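Local coordinates for histidine phosphotransfer protein (Medicago truncatula, PDB 4G78) that probably relays phosphoryl groups through an active histidine, from cytokinin sensor histidine kinases to response regulators in plant hormone signalling, at residues H6-M18 with L127-I141. Sequence-based numbering, arbitrary orientation. Where two conformers were deposited one is given.
Sequences HLHRKLRDHEAAM and LKNNLKYLFKLQQEI
Tyr133 turns the edge of its ring toward the face of His14, which is modelled in two conformers; in one of them the planes are nearly perpendicular with centroids 4.8 Å apart, a T-shaped pair. From its root outward, Tyr133 follows helix 6-18: CB lies 4.0 Å from His14 NE2, CD2 sits over the centre of the imidazole, CE2 faces His14 CG and ND1, CZ approaches Lys10 CG, and OH accepts a long hydrogen bond from Lys10 NZ at 3.3 Å. With CG anti to the backbone N (chi1 -176°), the ring is laid along the partner helix. Replacing it with an alanine would probably uncover this face of His14 and leave the Lys10 ammonium without its phenolic acceptor.

In that conformer the imidazole also donates from NE2, nearly in its own plane, to Asn130 O at 2.8 Å with an N-H...O angle of 168°. That carbonyl also receives the helical Leu134 N from its opposite face, so two donors grip it. On the far side of His14 lies Met18, whose CE comes within 3.5 Å of Asn130 CB.

Toward the N-terminal end, Leu11 enters as a knob among Leu134, Leu137, Gln138 and Ile141. Ile141 CD1 sits over the centre of the His8 ring, a CH-pi contact 3.9 Å from the centroid, while Asp5 holds His8 ND1. Within the all-helical bundle of this HPt protein, the two segments run antiparallel (155°), joining N-terminal helix 6-20 to the C-terminal half of helix 110-145, whose Leu131 also touches Phe28 of helix 26-32 and whose Phe135 packs on Ile44 and Met47 of helix 41-66.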
# COMPACT_ATOMS: atom_id res chain seq x y z
N HIS A 6 18.49 -19.28 -1.84
CA HIS A 6 17.27 -19.11 -2.58
C HIS A 6 16.36 -18.10 -1.94
O HIS A 6 15.64 -17.38 -2.64
CB HIS A 6 16.56 -20.44 -2.83
CG HIS A 6 16.11 -21.17 -1.68
ND1 HIS A 6 16.93 -21.93 -0.88
CD2 HIS A 6 14.88 -21.29 -1.17
CE1 HIS A 6 16.18 -22.45 0.07
NE2 HIS A 6 14.91 -22.07 -0.06
N LEU A 7 16.32 -18.01 -0.61
CA LEU A 7 15.48 -17.04 0.06
C LEU A 7 15.96 -15.62 -0.15
O LEU A 7 15.20 -14.70 -0.38
CB LEU A 7 15.38 -17.29 1.56
CG LEU A 7 14.75 -18.62 1.97
CD1 LEU A 7 14.75 -18.67 3.47
CD2 LEU A 7 13.39 -18.84 1.36
N HIS A 8 17.30 -15.42 -0.03
CA HIS A 8 17.87 -14.14 -0.24
C HIS A 8 17.66 -13.64 -1.67
O HIS A 8 17.33 -12.48 -1.90
CB HIS A 8 19.34 -14.11 0.10
CG HIS A 8 19.65 -14.15 1.61
ND1 HIS A 8 19.50 -15.25 2.34
CD2 HIS A 8 20.08 -13.18 2.40
CE1 HIS A 8 19.89 -14.95 3.61
NE2 HIS A 8 20.25 -13.69 3.65
N ARG A 9 17.87 -14.52 -2.63
CA ARG A 9 17.67 -14.18 -4.03
C ARG A 9 16.21 -13.86 -4.29
O ARG A 9 15.90 -12.89 -4.97
CB ARG A 9 18.13 -15.30 -4.97
CG ARG A 9 19.64 -15.48 -5.02
CD ARG A 9 20.02 -16.49 -6.11
NE ARG A 9 20.12 -17.83 -5.55
CZ ARG A 9 19.31 -18.83 -5.81
NH1 ARG A 9 18.27 -18.68 -6.62
NH2 ARG A 9 19.53 -19.99 -5.23
N LYS A 10 15.30 -14.66 -3.76
CA LYS A 10 13.88 -14.42 -3.99
C LYS A 10 13.47 -13.08 -3.40
O LYS A 10 12.69 -12.32 -4.01
CB LYS A 10 13.02 -15.55 -3.49
CG LYS A 10 11.53 -15.37 -3.77
CD LYS A 10 11.09 -15.30 -5.18
CE LYS A 10 11.23 -16.59 -5.92
NZ LYS A 10 10.27 -17.59 -5.44
N LEU A 11 13.93 -12.78 -2.18
CA LEU A 11 13.57 -11.53 -1.56
C LEU A 11 14.04 -10.36 -2.39
O LEU A 11 13.28 -9.41 -2.68
CB LEU A 11 14.12 -11.48 -0.14
CG LEU A 11 13.91 -10.17 0.62
CD1 LEU A 11 12.44 -9.76 0.66
CD2 LEU A 11 14.48 -10.31 1.98
N ARG A 12 15.33 -10.38 -2.81
CA ARG A 12 15.83 -9.26 -3.60
C ARG A 12 15.07 -9.17 -4.93
O ARG A 12 14.78 -8.05 -5.39
CB ARG A 12 17.34 -9.42 -3.85
CG ARG A 12 18.19 -9.21 -2.63
CD ARG A 12 19.68 -9.17 -2.96
NE ARG A 12 20.21 -10.36 -3.47
CZ ARG A 12 20.82 -11.35 -2.83
NH1 ARG A 12 20.97 -11.33 -1.52
NH2 ARG A 12 21.24 -12.41 -3.52
N ASP A 13 14.80 -10.29 -5.57
CA ASP A 13 14.14 -10.30 -6.87
C ASP A 13 12.69 -9.79 -6.76
O ASP A 13 12.23 -9.00 -7.57
CB ASP A 13 14.14 -11.69 -7.47
CG ASP A 13 15.53 -12.15 -7.95
OD1 ASP A 13 16.38 -11.29 -8.15
OD2 ASP A 13 15.66 -13.39 -8.13
N HIS A 14 11.98 -10.28 -5.73
CA HIS A 14 10.58 -9.88 -5.54
C HIS A 14 10.48 -8.39 -5.21
O HIS A 14 9.63 -7.68 -5.74
CB HIS A 14 10.05 -10.75 -4.41
CG HIS A 14 8.63 -10.33 -4.05
ND1 HIS A 14 7.57 -10.49 -4.88
CD2 HIS A 14 8.15 -9.76 -2.92
CE1 HIS A 14 6.47 -10.01 -4.32
NE2 HIS A 14 6.78 -9.58 -3.11
N GLU A 15 11.34 -7.96 -4.30
CA GLU A 15 11.29 -6.49 -3.99
C GLU A 15 11.63 -5.67 -5.22
O GLU A 15 10.96 -4.67 -5.46
CB GLU A 15 12.26 -6.21 -2.86
CG GLU A 15 12.24 -4.80 -2.35
CD GLU A 15 13.24 -4.67 -1.21
OE1 GLU A 15 12.88 -5.06 -0.11
OE2 GLU A 15 14.40 -4.32 -1.43
N ALA A 16 12.68 -6.05 -5.95
CA ALA A 16 13.03 -5.29 -7.13
C ALA A 16 11.86 -5.29 -8.15
O ALA A 16 11.65 -4.28 -8.82
CB ALA A 16 14.29 -5.84 -7.78
N ALA A 17 11.18 -6.41 -8.27
CA ALA A 17 10.03 -6.48 -9.19
C ALA A 17 8.93 -5.52 -8.74
O ALA A 17 8.28 -4.88 -9.57
CB ALA A 17 9.52 -7.90 -9.28
N MET A 18 8.70 -5.44 -7.44
CA MET A 18 7.70 -4.51 -6.91
C MET A 18 8.02 -3.08 -7.28
O MET A 18 7.13 -2.29 -7.62
CB MET A 18 7.51 -4.68 -5.43
CG MET A 18 6.85 -5.95 -5.00
SD MET A 18 6.49 -6.07 -3.25
CE MET A 18 5.17 -4.84 -3.13
N LEU A 127 -0.94 -4.70 -3.57
CA LEU A 127 0.17 -4.21 -2.73
C LEU A 127 0.30 -5.05 -1.48
O LEU A 127 1.39 -5.48 -1.10
CB LEU A 127 -0.08 -2.76 -2.40
CG LEU A 127 0.93 -2.20 -1.40
CD1 LEU A 127 2.32 -2.06 -2.02
CD2 LEU A 127 0.44 -0.95 -0.84
N LYS A 128 -0.83 -5.23 -0.77
CA LYS A 128 -0.79 -5.93 0.52
C LYS A 128 -0.28 -7.35 0.32
O LYS A 128 0.56 -7.84 1.08
CB LYS A 128 -2.16 -5.91 1.17
CG LYS A 128 -2.16 -6.60 2.51
CD LYS A 128 -3.44 -6.48 3.26
CE LYS A 128 -3.40 -7.02 4.65
NZ LYS A 128 -4.73 -7.15 5.26
N ASN A 129 -0.81 -8.06 -0.69
CA ASN A 129 -0.37 -9.47 -0.89
C ASN A 129 1.13 -9.52 -1.26
O ASN A 129 1.84 -10.41 -0.75
CB ASN A 129 -1.20 -10.11 -1.92
CG ASN A 129 -2.61 -10.39 -1.35
OD1 ASN A 129 -2.85 -10.47 -0.15
ND2 ASN A 129 -3.48 -10.55 -2.27
N ASN A 130 1.58 -8.62 -2.07
CA ASN A 130 3.01 -8.61 -2.46
C ASN A 130 3.88 -8.23 -1.24
O ASN A 130 4.96 -8.84 -1.07
CB ASN A 130 3.24 -7.72 -3.64
CG ASN A 130 2.92 -8.38 -4.97
OD1 ASN A 130 3.54 -9.37 -5.32
ND2 ASN A 130 1.96 -7.93 -5.68
N LEU A 131 3.49 -7.28 -0.42
CA LEU A 131 4.25 -6.95 0.76
C LEU A 131 4.25 -8.07 1.76
O LEU A 131 5.27 -8.36 2.39
CB LEU A 131 3.72 -5.68 1.46
CG LEU A 131 4.09 -4.39 0.74
CD1 LEU A 131 3.36 -3.24 1.43
CD2 LEU A 131 5.60 -4.21 0.67
N LYS A 132 3.12 -8.76 1.96
CA LYS A 132 3.08 -9.89 2.88
C LYS A 132 4.09 -10.94 2.45
O LYS A 132 4.71 -11.59 3.30
CB LYS A 132 1.66 -10.45 2.98
CG LYS A 132 0.76 -9.65 3.93
CD LYS A 132 -0.57 -10.37 4.24
CE LYS A 132 -0.69 -10.56 5.75
NZ LYS A 132 -2.03 -10.05 6.26
N TYR A 133 4.25 -11.16 1.16
CA TYR A 133 5.27 -12.11 0.68
C TYR A 133 6.67 -11.64 0.98
O TYR A 133 7.51 -12.42 1.46
CB TYR A 133 5.02 -12.36 -0.80
CG TYR A 133 5.95 -13.41 -1.39
CD1 TYR A 133 6.03 -14.70 -0.83
CD2 TYR A 133 6.72 -13.17 -2.50
CE1 TYR A 133 6.87 -15.64 -1.37
CE2 TYR A 133 7.52 -14.16 -3.04
CZ TYR A 133 7.60 -15.41 -2.45
OH TYR A 133 8.41 -16.34 -3.03
N LEU A 134 6.94 -10.35 0.77
CA LEU A 134 8.23 -9.76 1.11
C LEU A 134 8.54 -10.06 2.59
O LEU A 134 9.63 -10.51 2.94
CB LEU A 134 8.13 -8.27 0.70
CG LEU A 134 9.46 -7.51 0.73
CD1 LEU A 134 10.54 -8.10 0.02
CD2 LEU A 134 9.15 -6.11 0.30
N PHE A 135 7.57 -9.78 3.45
CA PHE A 135 7.78 -9.92 4.87
C PHE A 135 7.93 -11.38 5.28
O PHE A 135 8.71 -11.71 6.18
CB PHE A 135 6.62 -9.26 5.63
CG PHE A 135 6.47 -7.78 5.37
CD1 PHE A 135 7.52 -6.97 4.96
CD2 PHE A 135 5.22 -7.19 5.58
CE1 PHE A 135 7.38 -5.60 4.79
CE2 PHE A 135 5.07 -5.80 5.40
CZ PHE A 135 6.14 -5.04 4.99
N LYS A 136 7.20 -12.29 4.59
CA LYS A 136 7.36 -13.73 4.86
C LYS A 136 8.80 -14.15 4.63
O LYS A 136 9.41 -14.85 5.44
CB LYS A 136 6.41 -14.53 3.92
CG LYS A 136 6.54 -16.09 4.07
CD LYS A 136 5.64 -16.79 3.03
CE LYS A 136 5.51 -18.25 3.20
NZ LYS A 136 6.67 -19.02 2.80
N LEU A 137 9.36 -13.74 3.49
CA LEU A 137 10.73 -14.11 3.16
C LEU A 137 11.70 -13.50 4.18
O LEU A 137 12.64 -14.17 4.62
CB LEU A 137 11.08 -13.61 1.76
CG LEU A 137 10.25 -14.28 0.62
CD1 LEU A 137 10.43 -13.48 -0.66
CD2 LEU A 137 10.70 -15.74 0.44
N GLN A 138 11.50 -12.24 4.56
CA GLN A 138 12.38 -11.60 5.53
C GLN A 138 12.36 -12.36 6.84
O GLN A 138 13.41 -12.56 7.49
CB GLN A 138 11.94 -10.18 5.87
CG GLN A 138 12.26 -9.28 4.74
CD GLN A 138 11.86 -7.85 4.90
OE1 GLN A 138 12.27 -6.98 4.09
NE2 GLN A 138 11.01 -7.54 5.82
N GLN A 139 11.19 -12.78 7.28
CA GLN A 139 11.03 -13.51 8.53
C GLN A 139 11.75 -14.88 8.49
O GLN A 139 12.30 -15.32 9.44
CB GLN A 139 9.57 -13.61 8.91
CG GLN A 139 9.02 -12.21 9.30
CD GLN A 139 9.78 -11.47 10.34
OE1 GLN A 139 10.27 -11.90 11.35
NE2 GLN A 139 9.88 -10.23 9.83
N GLU A 140 11.62 -15.54 7.31
CA GLU A 140 12.28 -16.84 7.17
C GLU A 140 13.81 -16.68 7.22
O GLU A 140 14.50 -17.52 7.79
CB GLU A 140 11.84 -17.52 5.89
CG GLU A 140 10.41 -17.99 5.95
CD GLU A 140 9.89 -18.56 4.67
OE1 GLU A 140 10.63 -18.66 3.69
OE2 GLU A 140 8.67 -18.96 4.68
N ILE A 141 14.33 -15.64 6.62
CA ILE A 141 15.76 -15.34 6.68
C ILE A 141 16.18 -15.08 8.12
O ILE A 141 17.20 -15.62 8.61
CB ILE A 141 16.12 -14.21 5.75
CG1 ILE A 141 16.00 -14.67 4.29
CG2 ILE A 141 17.53 -13.67 6.05
CD1 ILE A 141 16.06 -13.58 3.27
O HOH W 1 14.35 -6.57 1.82